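PDB 2RBC: sugar kinase from Agrobacterium tumefaciens, which probably transfers the gamma-phosphate of ATP to a hydroxyl group of a sugar, as kinases of the ribokinase (pfkB) family do. Local coordinates for residues A[150-155]-A[175-180]; A[29-34]-A[156-161]; A[42-47]-A[122-127]. All blocks are in the same frame, centred on the assembly; numbering follows the deposited sequence.

Contact 1. Residues A[150-155]-A[175-180]; sequences CTPEDI and LTVARA. With EDO (1,2-ethanediol), chain I.
Helix 152-155, a single short turn, lies against the end of helix 168-180, with the CA atoms of Pro152 and Val177 6.0 Å apart. Val177 carries the contact because its beta-branched side chain offers two methyls to two places. With CG1 anti to the backbone N (chi1 174°), that methyl reaches the short helix, 3.5 Å from Pro152 CA and 3.7 Å from Ile155 CG1. CG2 turns instead to Cys150, whose SG it meets at 4.2 Å. Ile155 divides itself likewise: CG1 goes to Val177, while CG2 rests on the backbone of the longer helix, 3.8 Å from Ala178 CA, an approach eased by the small side chain of alanine. The N-terminal end of the short helix is closed by a capping box. Thr151 OG1 accepts from Asp154 N at 3.0 Å, and Asp154 OD2 takes the N-H of Thr151 from above the carboxylate plane. Proline suits the first turn, where its missing N-H costs no helical bond. Asp154 OD2 also accepts a bond from O1 of a 1,2-ethanediol, 2.8 Å away. Trp86 of strand 82-90 packs on Cys150, Asp154 and Ile155, and Ala178 rests on Val161 of strand 160-163.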
loop_
_atom_site.group_PDB
_atom_site.type_symbol
_atom_site.label_atom_id
_atom_site.label_comp_id
_atom_site.label_asym_id
_atom_site.label_seq_id
_atom_site.Cartn_x
_atom_site.Cartn_y
_atom_site.Cartn_z
ATOM N N CYS A 150 -32.749 -2.765 1.421
ATOM C CA CYS A 150 -32.999 -2.179 0.118
ATOM C C CYS A 150 -34.503 -2.092 -0.126
ATOM O O CYS A 150 -35.093 -2.977 -0.747
ATOM C CB CYS A 150 -32.317 -3.015 -0.951
ATOM S SG CYS A 150 -32.528 -2.348 -2.599
ATOM N N THR A 151 -35.126 -1.029 0.358
ATOM C CA THR A 151 -36.567 -0.926 0.281
ATOM C C THR A 151 -36.964 -0.112 -0.949
ATOM O O THR A 151 -36.183 0.720 -1.423
ATOM C CB THR A 151 -37.101 -0.267 1.534
ATOM O OG1 THR A 151 -36.780 1.123 1.520
ATOM C CG2 THR A 151 -36.498 -0.925 2.786
ATOM N N PRO A 152 -38.174 -0.335 -1.485
ATOM C CA PRO A 152 -38.636 0.556 -2.566
ATOM C C PRO A 152 -38.656 2.039 -2.188
ATOM O O PRO A 152 -38.386 2.880 -3.030
ATOM C CB PRO A 152 -40.040 0.045 -2.879
ATOM C CG PRO A 152 -40.033 -1.378 -2.425
ATOM C CD PRO A 152 -39.147 -1.400 -1.200
ATOM N N GLU A 153 -38.936 2.367 -0.937
ATOM C CA GLU A 153 -38.866 3.758 -0.497
ATOM C C GLU A 153 -37.428 4.341 -0.565
ATOM O O GLU A 153 -37.267 5.499 -0.967
ATOM C CB GLU A 153 -39.488 3.909 0.907
ATOM C CG GLU A 153 -41.039 3.812 0.922
ATOM C CD GLU A 153 -41.651 4.099 2.315
ATOM O OE1 GLU A 153 -40.849 4.201 3.284
ATOM O OE2 GLU A 153 -42.913 4.222 2.454
ATOM N N ASP A 154 -36.403 3.554 -0.184
ATOM C CA ASP A 154 -34.998 3.903 -0.405
ATOM C C ASP A 154 -34.723 4.212 -1.889
ATOM O O ASP A 154 -34.109 5.229 -2.216
ATOM C CB ASP A 154 -34.007 2.774 0.000
ATOM C CG ASP A 154 -33.991 2.454 1.515
ATOM O OD1 ASP A 154 -34.498 3.305 2.302
ATOM O OD2 ASP A 154 -33.477 1.320 1.878
ATOM N N ILE A 155 -35.131 3.313 -2.774
ATOM C CA ILE A 155 -34.733 3.388 -4.174
ATOM C C ILE A 155 -35.513 4.461 -4.933
ATOM O O ILE A 155 -35.022 5.011 -5.917
ATOM C CB ILE A 155 -34.863 2.002 -4.847
ATOM C CG1 ILE A 155 -33.905 0.994 -4.166
ATOM C CG2 ILE A 155 -34.588 2.067 -6.360
ATOM C CD1 ILE A 155 -32.391 1.344 -4.303
ATOM N N LEU A 175 -31.085 -3.786 -8.357
ATOM C CA LEU A 175 -31.558 -3.876 -9.729
ATOM C C LEU A 175 -33.053 -4.202 -9.784
ATOM O O LEU A 175 -33.788 -3.575 -10.517
ATOM C CB LEU A 175 -30.780 -4.906 -10.571
ATOM C CG LEU A 175 -29.318 -4.594 -10.881
ATOM C CD1 LEU A 175 -28.628 -5.835 -11.540
ATOM C CD2 LEU A 175 -29.171 -3.343 -11.753
ATOM N N THR A 176 -33.468 -5.210 -9.022
ATOM C CA THR A 176 -34.857 -5.645 -8.994
ATOM C C THR A 176 -35.809 -4.546 -8.578
ATOM O O THR A 176 -36.828 -4.292 -9.261
ATOM C CB THR A 176 -35.026 -6.859 -8.088
ATOM O OG1 THR A 176 -34.183 -7.898 -8.590
ATOM C CG2 THR A 176 -36.523 -7.357 -8.068
ATOM N N VAL A 177 -35.497 -3.893 -7.467
ATOM C CA VAL A 177 -36.395 -2.859 -6.922
ATOM C C VAL A 177 -36.428 -1.680 -7.918
ATOM O O VAL A 177 -37.500 -1.214 -8.321
ATOM C CB VAL A 177 -35.945 -2.418 -5.480
ATOM C CG1 VAL A 177 -36.789 -1.227 -4.963
ATOM C CG2 VAL A 177 -36.031 -3.619 -4.512
ATOM N N ALA A 178 -35.251 -1.268 -8.421
ATOM C CA ALA A 178 -35.199 -0.139 -9.339
ATOM C C ALA A 178 -36.057 -0.385 -10.599
ATOM O O ALA A 178 -36.833 0.483 -11.050
ATOM C CB ALA A 178 -33.741 0.165 -9.729
ATOM N N ARG A 179 -35.921 -1.570 -11.174
ATOM C CA ARG A 179 -36.657 -1.887 -12.392
ATOM C C ARG A 179 -38.159 -1.921 -12.123
ATOM O O ARG A 179 -38.947 -1.411 -12.932
ATOM C CB ARG A 179 -36.189 -3.213 -12.984
ATOM C CG ARG A 179 -36.863 -3.530 -14.289
ATOM C CD ARG A 179 -36.319 -4.800 -14.891
ATOM N NE ARG A 179 -36.493 -5.951 -14.002
ATOM C CZ ARG A 179 -36.049 -7.170 -14.275
ATOM N NH1 ARG A 179 -35.394 -7.400 -15.405
ATOM N NH2 ARG A 179 -36.243 -8.164 -13.418
ATOM N N ALA A 180 -38.550 -2.492 -10.980
ATOM C CA ALA A 180 -39.958 -2.509 -10.562
ATOM C C ALA A 180 -40.510 -1.102 -10.461
ATOM O O ALA A 180 -41.687 -0.884 -10.707
ATOM C CB ALA A 180 -40.142 -3.261 -9.199
HETATM C C1 EDO I . -34.724 1.120 4.839
HETATM O O1 EDO I . -33.417 0.570 4.611
HETATM C C2 EDO I . -35.551 0.278 5.820
HETATM O O2 EDO I . -35.105 -1.086 5.910
#

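Contact 2. Residues A[29-34]-A[156-161]; sequences GKHVLC and ALFDAV
His31 and Leu33 reach across to the 156-161 segment with backbone bonds that begin a parallel strand pair. Leu33 N donates to Ala160 O at 3.1 Å. His31 O receives Asp159 N at 2.8 Å and, more weakly, Ala160 N, so one carbonyl serves two donors as the second strand starts. A side chain extends the ladder: Asp159 OD2 takes the N-H of His31 on its anti lone pair, 2.9 Å away and almost straight at 176°. Aspartate suits this place, being short enough to stand in for a backbone acceptor. Its charge meets Lys30 less directly. The lysine, bent at chi2 (-68°), lays CD 3.6 Å from Asp159 OD2, and a water accepting from Lys30 NZ donates to Asp159 OD1.

The pair belongs to the three-layer alpha-beta-alpha core of the ribokinase fold. Val32 and Ala160 face helices 68-78 and 274-287 respectively, whereas Leu33 and Val161 both face Val174 of helix 168-180.

Ring contacts lie beside the start of the strand. Phe158 presents its CD1-CE1 edge to the face of His31 in a T-shaped stack, centroids 4.7 Å apart and planes at 73°, while His31 NE2 is bonded to Ser84 OG. Over one face of Phe158 sits Leu33 CB, a CH-pi contact 3.7 Å from the centroid. Aliphatic packing continues along the strand, where Leu33 CB meets Val161 CG1 at 3.9 Å.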
loop_
_atom_site.group_PDB
_atom_site.type_symbol
_atom_site.label_atom_id
_atom_site.label_comp_id
_atom_site.label_asym_id
_atom_site.label_seq_id
_atom_site.Cartn_x
_atom_site.Cartn_y
_atom_site.Cartn_z
ATOM N N GLY A 29 -29.184 18.210 -10.956
ATOM C CA GLY A 29 -28.671 17.034 -11.606
ATOM C C GLY A 29 -29.451 15.817 -11.160
ATOM O O GLY A 29 -29.931 15.739 -10.029
ATOM N N LYS A 30 -29.539 14.839 -12.039
ATOM C CA LYS A 30 -30.155 13.588 -11.680
ATOM C C LYS A 30 -29.334 12.868 -10.621
ATOM O O LYS A 30 -28.123 13.001 -10.556
ATOM C CB LYS A 30 -30.329 12.706 -12.923
ATOM C CG LYS A 30 -31.244 13.352 -13.985
ATOM C CD LYS A 30 -32.682 13.446 -13.516
ATOM C CE LYS A 30 -33.541 14.259 -14.461
ATOM N NZ LYS A 30 -34.948 13.912 -14.268
ATOM N N HIS A 31 -30.026 12.078 -9.817
ATOM C CA HIS A 31 -29.440 11.366 -8.730
ATOM C C HIS A 31 -29.322 9.880 -9.066
ATOM O O HIS A 31 -30.316 9.216 -9.327
ATOM C CB HIS A 31 -30.294 11.557 -7.490
ATOM C CG HIS A 31 -29.578 11.226 -6.225
ATOM N ND1 HIS A 31 -30.121 11.468 -4.983
ATOM C CD2 HIS A 31 -28.343 10.706 -6.004
ATOM C CE1 HIS A 31 -29.256 11.078 -4.053
ATOM N NE2 HIS A 31 -28.178 10.599 -4.649
ATOM N N VAL A 32 -28.084 9.383 -9.084
ATOM C CA VAL A 32 -27.765 7.992 -9.415
ATOM C C VAL A 32 -27.193 7.303 -8.154
ATOM O O VAL A 32 -26.266 7.826 -7.548
ATOM C CB VAL A 32 -26.730 7.912 -10.545
ATOM C CG1 VAL A 32 -26.431 6.474 -10.875
ATOM C CG2 VAL A 32 -27.194 8.673 -11.808
ATOM N N LEU A 33 -27.781 6.175 -7.769
ATOM C CA LEU A 33 -27.240 5.239 -6.799
ATOM C C LEU A 33 -26.264 4.292 -7.446
ATOM O O LEU A 33 -26.619 3.547 -8.352
ATOM C CB LEU A 33 -28.329 4.381 -6.169
ATOM C CG LEU A 33 -27.903 3.347 -5.100
ATOM C CD1 LEU A 33 -27.165 3.996 -3.851
ATOM C CD2 LEU A 33 -29.100 2.522 -4.649
ATOM N N CYS A 34 -25.045 4.293 -6.941
ATOM C CA CYS A 34 -24.022 3.312 -7.357
ATOM C C CYS A 34 -23.832 2.330 -6.227
ATOM O O CYS A 34 -23.825 2.707 -5.073
ATOM C CB CYS A 34 -22.720 4.016 -7.691
ATOM S SG CYS A 34 -22.950 5.219 -9.006
ATOM N N ALA A 156 -36.724 4.775 -4.468
ATOM C CA ALA A 156 -37.595 5.701 -5.189
ATOM C C ALA A 156 -36.994 7.090 -5.201
ATOM O O ALA A 156 -37.373 7.928 -6.019
ATOM C CB ALA A 156 -39.030 5.738 -4.557
ATOM N N LEU A 157 -36.040 7.325 -4.320
ATOM C CA LEU A 157 -35.363 8.593 -4.248
ATOM C C LEU A 157 -34.326 8.793 -5.358
ATOM O O LEU A 157 -33.808 9.898 -5.538
ATOM C CB LEU A 157 -34.694 8.719 -2.876
ATOM C CG LEU A 157 -35.672 8.566 -1.671
ATOM C CD1 LEU A 157 -35.010 9.093 -0.408
ATOM C CD2 LEU A 157 -37.083 9.229 -1.838
ATOM N N PHE A 158 -33.988 7.732 -6.081
ATOM C CA PHE A 158 -32.999 7.835 -7.138
ATOM C C PHE A 158 -33.662 7.873 -8.514
ATOM O O PHE A 158 -34.794 7.450 -8.684
ATOM C CB PHE A 158 -32.030 6.671 -7.020
ATOM C CG PHE A 158 -31.302 6.665 -5.732
ATOM C CD1 PHE A 158 -30.311 7.618 -5.473
ATOM C CD2 PHE A 158 -31.625 5.754 -4.751
ATOM C CE1 PHE A 158 -29.659 7.629 -4.241
ATOM C CE2 PHE A 158 -30.984 5.771 -3.540
ATOM C CZ PHE A 158 -29.997 6.695 -3.288
ATOM N N ASP A 159 -32.947 8.420 -9.485
ATOM C CA ASP A 159 -33.431 8.507 -10.861
ATOM C C ASP A 159 -32.942 7.305 -11.661
ATOM O O ASP A 159 -33.558 6.939 -12.648
ATOM C CB ASP A 159 -32.960 9.812 -11.485
ATOM C CG ASP A 159 -33.583 11.021 -10.815
ATOM O OD1 ASP A 159 -34.819 11.078 -10.813
ATOM O OD2 ASP A 159 -32.886 11.910 -10.315
ATOM N N ALA A 160 -31.803 6.733 -11.264
ATOM C CA ALA A 160 -31.289 5.484 -11.831
ATOM C C ALA A 160 -30.411 4.824 -10.806
ATOM O O ALA A 160 -30.018 5.465 -9.837
ATOM C CB ALA A 160 -30.458 5.709 -13.137
ATOM N N VAL A 161 -30.108 3.533 -11.019
ATOM C CA VAL A 161 -29.161 2.802 -10.181
ATOM C C VAL A 161 -28.153 2.107 -11.079
ATOM O O VAL A 161 -28.456 1.733 -12.222
ATOM C CB VAL A 161 -29.831 1.773 -9.237
ATOM C CG1 VAL A 161 -30.902 2.433 -8.403
ATOM C CG2 VAL A 161 -30.377 0.570 -9.980
HETATM O O HOH W 1 -35.877 13.887 -11.679
#

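Contact 3. Residues A[42-47]-A[122-127]; sequences TLFRVA and LSTIII. With EDO (1,2-ethanediol), chain H.
Thr42 to Arg45 pair in parallel with Thr124 to Ile127, forming the middle of a four-stranded sheet that probably corresponds to the lid of ribokinase-family enzymes. The strands diverge by only 20°. Five backbone bonds alternate between them: Thr42 N to Ser123 O, Ile125 N to Thr42 O, Phe44 N to Ile125 O, Ile127 N to Phe44 O and Val46 N to Ile127 O, each 2.9 Å long.

Packing is tight over the aliphatic residues. Leu43 and Ile125 lie side by side and point the same way, Leu43 CD2 being 3.7 Å from Ile125 CB, and both touch Leu272. Just past the last bridge, Val46 CG2 meets Ile126 CG2 at 3.6 Å. Phe44, with CG anti to its carbonyl carbon (chi1 -67°), swings its ring back along the strand until CE2 lies 3.7 Å from Thr124 CG2. On this face Val136 of the second subunit packs on Phe44 and Ile126, and large apolar side chains fit such an interface.

Arg45 makes the looser side, partly exposed and extended to a salt bridge with Glu60. The threonine end is a buried polar patch next to the second subunit, with a water and a 1,2-ethanediol, probably from the crystallisation liquor, beside it. The approach of ethanediol O2 to Thr124 OG1 is too short to be relied on; Thr124 OG1 bonds to Thr124 OG1 of the second subunit. Thr42 OG1 takes a bond from Gln63 NE2 and lies 2.9 Å from the oxygen of a water.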
loop_
_atom_site.group_PDB
_atom_site.type_symbol
_atom_site.label_atom_id
_atom_site.label_comp_id
_atom_site.label_asym_id
_atom_site.label_seq_id
_atom_site.Cartn_x
_atom_site.Cartn_y
_atom_site.Cartn_z
ATOM N N THR A 42 -3.247 2.343 -3.660
ATOM C CA THR A 42 -1.994 3.052 -3.735
ATOM C C THR A 42 -1.336 2.740 -5.070
ATOM O O THR A 42 -0.998 1.572 -5.371
ATOM C CB THR A 42 -1.082 2.758 -2.567
ATOM O OG1 THR A 42 -1.789 3.040 -1.368
ATOM C CG2 THR A 42 0.143 3.658 -2.624
ATOM N N LEU A 43 -1.194 3.803 -5.866
ATOM C CA LEU A 43 -0.726 3.735 -7.235
ATOM C C LEU A 43 0.695 4.247 -7.261
ATOM O O LEU A 43 0.931 5.405 -6.942
ATOM C CB LEU A 43 -1.594 4.604 -8.173
ATOM C CG LEU A 43 -3.121 4.478 -8.090
ATOM C CD1 LEU A 43 -3.742 5.370 -9.147
ATOM C CD2 LEU A 43 -3.552 3.015 -8.242
ATOM N N PHE A 44 1.633 3.357 -7.596
ATOM C CA PHE A 44 3.047 3.632 -7.618
ATOM C C PHE A 44 3.459 3.710 -9.077
ATOM O O PHE A 44 3.376 2.708 -9.780
ATOM C CB PHE A 44 3.848 2.475 -6.985
ATOM C CG PHE A 44 3.626 2.292 -5.514
ATOM C CD1 PHE A 44 4.408 2.967 -4.598
ATOM C CD2 PHE A 44 2.695 1.377 -5.050
ATOM C CE1 PHE A 44 4.238 2.777 -3.242
ATOM C CE2 PHE A 44 2.551 1.158 -3.681
ATOM C CZ PHE A 44 3.299 1.875 -2.795
ATOM N N ARG A 45 3.895 4.887 -9.514
ATOM C CA ARG A 45 4.264 5.142 -10.918
ATOM C C ARG A 45 5.763 4.922 -11.047
ATOM O O ARG A 45 6.562 5.554 -10.353
ATOM C CB ARG A 45 3.857 6.558 -11.307
ATOM C CG ARG A 45 3.564 6.740 -12.759
ATOM C CD ARG A 45 3.314 8.168 -13.029
ATOM N NE ARG A 45 2.990 8.400 -14.435
ATOM C CZ ARG A 45 2.655 9.578 -14.925
ATOM N NH1 ARG A 45 2.611 10.634 -14.150
ATOM N NH2 ARG A 45 2.360 9.704 -16.217
ATOM N N VAL A 46 6.130 3.959 -11.876
ATOM C CA VAL A 46 7.507 3.553 -12.040
ATOM C C VAL A 46 7.902 3.630 -13.529
ATOM O O VAL A 46 7.035 3.676 -14.388
ATOM C CB VAL A 46 7.713 2.130 -11.520
ATOM C CG1 VAL A 46 7.385 2.055 -10.011
ATOM C CG2 VAL A 46 6.862 1.116 -12.332
ATOM N N ALA A 47 9.208 3.667 -13.814
ATOM C CA ALA A 47 9.693 3.658 -15.197
ATOM C C ALA A 47 9.505 2.248 -15.733
ATOM O O ALA A 47 8.688 2.000 -16.628
ATOM C CB ALA A 47 11.141 4.064 -15.256
ATOM N N LEU A 122 -8.107 -2.786 0.085
ATOM C CA LEU A 122 -7.037 -1.910 -0.388
ATOM C C LEU A 122 -6.276 -2.662 -1.460
ATOM O O LEU A 122 -6.264 -3.912 -1.442
ATOM C CB LEU A 122 -6.124 -1.496 0.795
ATOM C CG LEU A 122 -5.324 -2.581 1.518
ATOM C CD1 LEU A 122 -3.958 -2.886 0.832
ATOM C CD2 LEU A 122 -5.124 -2.171 2.977
ATOM N N SER A 123 -5.661 -1.934 -2.397
ATOM C CA SER A 123 -4.739 -2.539 -3.365
ATOM C C SER A 123 -3.472 -1.737 -3.598
ATOM O O SER A 123 -3.481 -0.518 -3.495
ATOM C CB SER A 123 -5.410 -2.703 -4.724
ATOM O OG SER A 123 -6.668 -3.352 -4.598
ATOM N N THR A 124 -2.373 -2.435 -3.908
ATOM C CA THR A 124 -1.232 -1.788 -4.541
ATOM C C THR A 124 -1.318 -1.998 -6.058
ATOM O O THR A 124 -1.532 -3.127 -6.526
ATOM C CB THR A 124 0.098 -2.282 -3.995
ATOM O OG1 THR A 124 0.357 -1.618 -2.751
ATOM C CG2 THR A 124 1.259 -2.011 -4.966
ATOM N N ILE A 125 -1.155 -0.913 -6.809
ATOM C CA ILE A 125 -1.054 -0.993 -8.264
ATOM C C ILE A 125 0.228 -0.297 -8.694
ATOM O O ILE A 125 0.428 0.859 -8.381
ATOM C CB ILE A 125 -2.275 -0.400 -8.982
ATOM C CG1 ILE A 125 -3.562 -1.023 -8.442
ATOM C CG2 ILE A 125 -2.174 -0.650 -10.490
ATOM C CD1 ILE A 125 -4.860 -0.485 -9.040
ATOM N N ILE A 126 1.105 -1.038 -9.370
ATOM C CA ILE A 126 2.384 -0.525 -9.879
ATOM C C ILE A 126 2.164 -0.321 -11.375
ATOM O O ILE A 126 1.864 -1.287 -12.084
ATOM C CB ILE A 126 3.546 -1.486 -9.597
ATOM C CG1 ILE A 126 3.649 -1.790 -8.076
ATOM C CG2 ILE A 126 4.877 -0.908 -10.126
ATOM C CD1 ILE A 126 4.441 -3.014 -7.719
ATOM N N ILE A 127 2.269 0.936 -11.816
ATOM C CA ILE A 127 1.990 1.365 -13.177
ATOM C C ILE A 127 3.298 1.864 -13.828
ATOM O O ILE A 127 3.889 2.870 -13.394
ATOM C CB ILE A 127 0.937 2.482 -13.172
ATOM C CG1 ILE A 127 -0.245 2.098 -12.274
ATOM C CG2 ILE A 127 0.488 2.803 -14.565
ATOM C CD1 ILE A 127 -1.366 3.104 -12.227
HETATM C C1 EDO H . 0.440 0.580 -0.239
HETATM O O1 EDO H . 1.568 0.557 0.653
HETATM C C2 EDO H . -0.465 -0.643 -0.042
HETATM O O2 EDO H . -1.254 -0.913 -1.216
HETATM O O HOH W 2 -3.610 0.970 -0.344
#

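In the fold
Contacts 1 and 2 form one continuous piece of packing, their centres 11 Å apart. Ala178 CB of contact 1 presses on Val161 CG2 of contact 2 at 3.4 Å, and Ile155 CD1 reaches Leu33 CD2 at 3.5 Å, so helix and sheet share one apolar layer. Contact 3 stands apart in the presumed lid, its centre about 32 Å from that of contact 2 and about 37 Å from that of contact 1, although strand 31-35 is followed directly by strand 39-45. In ribokinase relatives the sugar binds between lid and core; a glycerol, probably from the crystallisation liquor, bonded to Ser123 of contact 3 is consistent with such a pocket.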